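Local structure of pollen receptor-like kinase 3 (Arabidopsis thaliana, 5WLS) at residues D74-S79 and S97-S102; S93-N98 and R118-N123. The protein is a leucine-rich-repeat receptor-like kinase of pollen whose extracellular domain resembles the SERK co-receptors and probably takes part in signalling at the cell surface. All blocks are in the same frame, centred on the assembly; numbering follows the deposited sequence.

Interaction 1. Residues D74-S79 and S97-S102; sequences DNNLLS and SNNSFS. With NAG (2-acetamido-2-deoxy-beta-D-glucopyranose), chain C.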
# COMPACT_ATOMS: atom_id res chain seq x y z
N ASP A 74 6.59 4.48 -5.37
CA ASP A 74 7.49 3.34 -5.47
C ASP A 74 8.95 3.75 -5.52
O ASP A 74 9.31 4.83 -6.01
CB ASP A 74 7.16 2.51 -6.72
CG ASP A 74 5.79 1.87 -6.64
OD1 ASP A 74 5.31 1.60 -5.52
OD2 ASP A 74 5.18 1.62 -7.71
N ASN A 75 9.80 2.89 -4.97
CA ASN A 75 11.26 2.99 -5.04
C ASN A 75 11.77 4.38 -4.61
O ASN A 75 12.30 5.16 -5.40
CB ASN A 75 11.78 2.61 -6.44
CG ASN A 75 11.29 1.25 -6.88
OD1 ASN A 75 11.69 0.24 -6.31
ND2 ASN A 75 10.46 1.21 -7.91
N ASN A 76 11.59 4.66 -3.32
CA ASN A 76 12.19 5.83 -2.71
C ASN A 76 12.86 5.35 -1.42
O ASN A 76 13.22 4.18 -1.28
CB ASN A 76 11.14 6.92 -2.46
CG ASN A 76 10.74 7.66 -3.72
OD1 ASN A 76 11.49 8.51 -4.21
ND2 ASN A 76 9.56 7.36 -4.24
N LEU A 77 13.03 6.27 -0.48
CA LEU A 77 13.73 5.96 0.77
C LEU A 77 12.87 6.33 1.97
O LEU A 77 13.40 6.71 3.02
CB LEU A 77 15.07 6.69 0.83
CG LEU A 77 15.99 6.50 -0.38
CD1 LEU A 77 17.21 7.40 -0.27
CD2 LEU A 77 16.41 5.04 -0.48
N LEU A 78 11.55 6.24 1.83
CA LEU A 78 10.67 6.59 2.93
C LEU A 78 10.80 5.57 4.04
O LEU A 78 10.78 4.36 3.79
CB LEU A 78 9.22 6.64 2.44
CG LEU A 78 8.95 7.64 1.32
CD1 LEU A 78 7.54 7.49 0.78
CD2 LEU A 78 9.20 9.05 1.81
N SER A 79 10.98 6.04 5.27
CA SER A 79 11.16 5.16 6.41
C SER A 79 10.32 5.67 7.58
O SER A 79 9.70 6.73 7.51
CB SER A 79 12.64 4.98 6.78
OG SER A 79 13.10 5.99 7.66
N SER A 97 5.85 0.25 -3.11
CA SER A 97 6.89 -0.73 -3.39
C SER A 97 8.31 -0.22 -3.14
O SER A 97 8.61 0.97 -3.29
CB SER A 97 6.78 -1.18 -4.84
OG SER A 97 5.71 -2.09 -5.05
N ASN A 98 9.12 -1.13 -2.62
CA ASN A 98 10.54 -0.91 -2.34
C ASN A 98 10.76 0.45 -1.62
O ASN A 98 11.31 1.42 -2.17
CB ASN A 98 11.39 -0.90 -3.63
CG ASN A 98 10.96 -1.82 -4.67
OD1 ASN A 98 9.94 -1.56 -5.20
ND2 ASN A 98 11.81 -2.71 -5.08
N ASN A 99 10.20 0.59 -0.42
CA ASN A 99 10.53 1.72 0.45
C ASN A 99 11.08 1.10 1.73
O ASN A 99 11.32 -0.11 1.79
CB ASN A 99 9.34 2.65 0.72
CG ASN A 99 9.13 3.72 -0.37
OD1 ASN A 99 9.94 4.65 -0.54
ND2 ASN A 99 8.09 3.54 -1.16
N SER A 100 11.31 1.91 2.76
CA SER A 100 11.91 1.38 3.99
C SER A 100 11.02 1.62 5.21
O SER A 100 11.50 1.85 6.32
CB SER A 100 13.31 1.95 4.22
OG SER A 100 14.19 1.54 3.20
N PHE A 101 9.70 1.54 5.01
CA PHE A 101 8.78 1.64 6.14
C PHE A 101 8.93 0.43 7.06
O PHE A 101 9.06 -0.71 6.60
CB PHE A 101 7.33 1.74 5.67
CG PHE A 101 6.96 3.08 5.10
CD1 PHE A 101 6.98 4.22 5.89
CD2 PHE A 101 6.57 3.19 3.78
CE1 PHE A 101 6.63 5.45 5.36
CE2 PHE A 101 6.22 4.42 3.24
CZ PHE A 101 6.25 5.55 4.04
N SER A 102 8.94 0.69 8.36
CA SER A 102 9.26 -0.30 9.37
C SER A 102 8.17 -0.33 10.43
O SER A 102 7.31 0.55 10.49
CB SER A 102 10.64 -0.05 9.98
OG SER A 102 10.61 1.02 10.91
C1 NAG C . 11.69 -3.74 -6.07
C2 NAG C . 11.14 -3.47 -7.46
C3 NAG C . 11.46 -4.62 -8.40
C4 NAG C . 12.96 -4.85 -8.52
C5 NAG C . 13.56 -4.95 -7.09
C6 NAG C . 15.08 -4.82 -7.08
C7 NAG C . 9.10 -2.29 -8.14
C8 NAG C . 7.65 -2.18 -8.03
N2 NAG C . 9.69 -3.26 -7.44
O3 NAG C . 10.84 -4.39 -9.67
O4 NAG C . 13.17 -6.13 -9.12
O5 NAG C . 13.07 -3.97 -6.15
O6 NAG C . 15.56 -3.87 -8.04
O7 NAG C . 9.77 -1.49 -8.83
O HOH W 1 14.03 2.24 0.36
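D74 and S97 start the contact: OD1 of D74 accepts the backbone N-H of S97 at 2.8 Å on its anti side, somewhat out of the carboxylate plane, while its other oxygen, OD2, is salt-bridged to R72. Next to it, N75 N donates to S97 O (2.8 Å, 168°). Further on, the amide of N99 does the bridging. With CG beside its own backbone N (chi1 -85°), N99 turns OD1 toward the backbone of 76-78, where it accepts L78 N at 3.3 Å and, weakly, N76 N; its ND2 is taken by L73 O. N76 repeats the pattern one coil back, giving OD1 to the backbone N-H groups of L51 and L53. L78 O receives S100 N at 2.7 Å, and a water joins N76 O to S100 OG. N75 ND2 reaches the acetamide oxygen O7 of the sugar carried by N98 (2.9 Å, 170°). On the inner side, CZ of F101 packs against CB of L78 at 3.5 Å, with L78 O over the ring face. Cutting F101 back to an alanine is likely to open a gap beside CB of L78. The contact runs from the loop after strand 70-72 to the short strands 79-80 and 100-102; F101 N is bonded to N124 OD1, and the F101 backbone to that of R125, on the following coil.

Interaction 2. Residues S93-N98 and R118-N123; sequences SLLLSN and RVFLDN. With NAG (2-acetamido-2-deoxy-beta-D-glucopyranose), chain C.
Neighbouring parallel strands of the long leucine-rich-repeat sheet meet here, 93-95 against 118-120, their axes 4.8 Å apart and only 10° from parallel. Three backbone bonds tie them: L94 N to R118 O, F120 N to L94 O and L96 N to F120 O, each 2.9 Å long. L95, R118 and F120 share one face. The methyl CD2 of L95 sits over a face of the R118 guanidinium, 3.4 Å from NH2; a bend at chi3 (95°) carries the guanidinium forward, across the end of the leucine. The other methyl, CD1, meets the F120 ring obliquely, 3.8 Å from CD2 of the phenylalanine, and the two side chains run alongside each other. F120 also meets the ring of H144 on the next strand. The opposite face carries L94 and V119 into the interior; just past the strands L96 and L121 extend side by side, CD1 of L96 lying 4.0 Å from CD2 of L121. Beyond them S97 OG donates to the syn lone pair of D122 OD1 at 2.5 Å, and the hydroxyl so held lies near the ring plane of F120, at its edge. D122 places this carboxylate with CG between its backbone N and carbonyl carbon (chi1 52°), and its own O accepts N98 N at 3.1 Å. Parallel strands stacked coil on coil, with alternate leucine-type side chains turned into the core and variable ones outward, are typical of the concave sheet of an LRR solenoid.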
# COMPACT_ATOMS: atom_id res chain seq x y z
N SER A 93 -5.94 2.92 -4.34
CA SER A 93 -4.68 2.30 -4.72
C SER A 93 -3.56 2.88 -3.88
O SER A 93 -3.29 4.09 -3.94
CB SER A 93 -4.40 2.52 -6.21
OG SER A 93 -3.08 2.16 -6.55
N LEU A 94 -2.91 2.02 -3.09
CA LEU A 94 -1.81 2.40 -2.21
C LEU A 94 -0.58 1.59 -2.62
O LEU A 94 -0.44 0.42 -2.23
CB LEU A 94 -2.17 2.16 -0.75
CG LEU A 94 -1.08 2.51 0.27
CD1 LEU A 94 -0.67 3.97 0.13
CD2 LEU A 94 -1.58 2.24 1.68
N LEU A 95 0.30 2.21 -3.40
CA LEU A 95 1.48 1.56 -3.95
C LEU A 95 2.71 2.19 -3.33
O LEU A 95 3.06 3.34 -3.64
CB LEU A 95 1.50 1.68 -5.47
CG LEU A 95 0.86 0.53 -6.26
CD1 LEU A 95 -0.58 0.29 -5.83
CD2 LEU A 95 0.93 0.82 -7.75
N LEU A 96 3.39 1.44 -2.47
CA LEU A 96 4.58 1.90 -1.78
C LEU A 96 5.74 0.91 -1.95
O LEU A 96 6.51 0.72 -1.02
CB LEU A 96 4.29 2.14 -0.29
CG LEU A 96 3.18 3.14 0.05
CD1 LEU A 96 2.88 3.13 1.53
CD2 LEU A 96 3.56 4.54 -0.43
N SER A 97 5.85 0.25 -3.11
CA SER A 97 6.89 -0.73 -3.39
C SER A 97 8.31 -0.22 -3.14
O SER A 97 8.61 0.97 -3.29
CB SER A 97 6.78 -1.18 -4.84
OG SER A 97 5.71 -2.09 -5.05
N ASN A 98 9.12 -1.13 -2.62
CA ASN A 98 10.54 -0.91 -2.34
C ASN A 98 10.76 0.45 -1.62
O ASN A 98 11.31 1.42 -2.17
CB ASN A 98 11.39 -0.90 -3.63
CG ASN A 98 10.96 -1.82 -4.67
OD1 ASN A 98 9.94 -1.56 -5.20
ND2 ASN A 98 11.81 -2.71 -5.08
N ARG A 118 -6.21 -2.00 -4.26
CA ARG A 118 -4.83 -2.39 -4.45
C ARG A 118 -3.95 -1.87 -3.33
O ARG A 118 -3.98 -0.67 -3.02
CB ARG A 118 -4.30 -1.92 -5.79
CG ARG A 118 -4.65 -2.59 -7.12
CD ARG A 118 -4.04 -1.42 -7.85
NE ARG A 118 -2.67 -1.74 -8.17
CZ ARG A 118 -1.97 -1.39 -9.24
NH1 ARG A 118 -2.47 -0.60 -10.18
NH2 ARG A 118 -0.70 -1.77 -9.29
N VAL A 119 -3.19 -2.77 -2.71
CA VAL A 119 -2.25 -2.46 -1.63
C VAL A 119 -0.94 -3.18 -1.94
O VAL A 119 -0.87 -4.41 -1.82
CB VAL A 119 -2.79 -2.88 -0.26
CG1 VAL A 119 -1.74 -2.65 0.80
CG2 VAL A 119 -4.07 -2.12 0.06
N PHE A 120 0.08 -2.42 -2.34
CA PHE A 120 1.41 -2.95 -2.59
C PHE A 120 2.34 -2.38 -1.53
O PHE A 120 2.66 -1.19 -1.55
CB PHE A 120 1.90 -2.60 -4.00
CG PHE A 120 1.14 -3.29 -5.12
CD1 PHE A 120 1.82 -3.80 -6.21
CD2 PHE A 120 -0.24 -3.40 -5.09
CE1 PHE A 120 1.13 -4.42 -7.24
CE2 PHE A 120 -0.93 -4.02 -6.11
CZ PHE A 120 -0.24 -4.53 -7.18
N LEU A 121 2.77 -3.23 -0.59
CA LEU A 121 3.70 -2.84 0.47
C LEU A 121 4.99 -3.64 0.40
O LEU A 121 5.74 -3.69 1.38
CB LEU A 121 3.05 -2.99 1.84
CG LEU A 121 1.75 -2.21 2.06
CD1 LEU A 121 1.24 -2.39 3.49
CD2 LEU A 121 1.95 -0.74 1.74
N ASP A 122 5.25 -4.28 -0.74
CA ASP A 122 6.35 -5.23 -0.84
C ASP A 122 7.70 -4.56 -0.61
O ASP A 122 7.91 -3.39 -0.94
CB ASP A 122 6.34 -5.90 -2.22
CG ASP A 122 6.31 -4.89 -3.36
OD1 ASP A 122 5.58 -3.88 -3.24
OD2 ASP A 122 7.03 -5.10 -4.35
N ASN A 123 8.61 -5.33 -0.02
CA ASN A 123 10.03 -4.97 0.09
C ASN A 123 10.25 -3.71 0.93
O ASN A 123 11.16 -2.92 0.66
CB ASN A 123 10.67 -4.84 -1.29
CG ASN A 123 10.69 -6.15 -2.04
OD1 ASN A 123 11.20 -7.15 -1.54
ND2 ASN A 123 10.13 -6.15 -3.24
C1 NAG C . 11.69 -3.74 -6.07
C2 NAG C . 11.14 -3.47 -7.46
C3 NAG C . 11.46 -4.62 -8.40
C4 NAG C . 12.96 -4.85 -8.52
C5 NAG C . 13.56 -4.95 -7.09
C6 NAG C . 15.08 -4.82 -7.08
C7 NAG C . 9.10 -2.29 -8.14
C8 NAG C . 7.65 -2.18 -8.03
N2 NAG C . 9.69 -3.26 -7.44
O3 NAG C . 10.84 -4.39 -9.67
O4 NAG C . 13.17 -6.13 -9.12
O5 NAG C . 13.07 -3.97 -6.15
O6 NAG C . 15.56 -3.87 -8.04
O7 NAG C . 9.77 -1.49 -8.83

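Interactions 1 and 2 join one coil of the solenoid to the coils before and after it; their centres are 9 Å apart, and they share S97 and N98. Segment 97-102 thus faces the preceding coil in interaction 1, whereas 93-98 faces the following one in interaction 2. D74 stands at the junction, its OD1 3.4 Å from L95 O and 3.6 Å from L96 N in packing contact. Inside, CE2 of F101 lies 4.0 Å from CD1 of L96, so the apolar packing of the two contacts meets there. Both contacts touch the N-linked glycan on N98, whose ND2 is bonded to C1 of the sugar at 1.4 Å; the sugar's methyl C8 rests 3.5 Å from CB of S97.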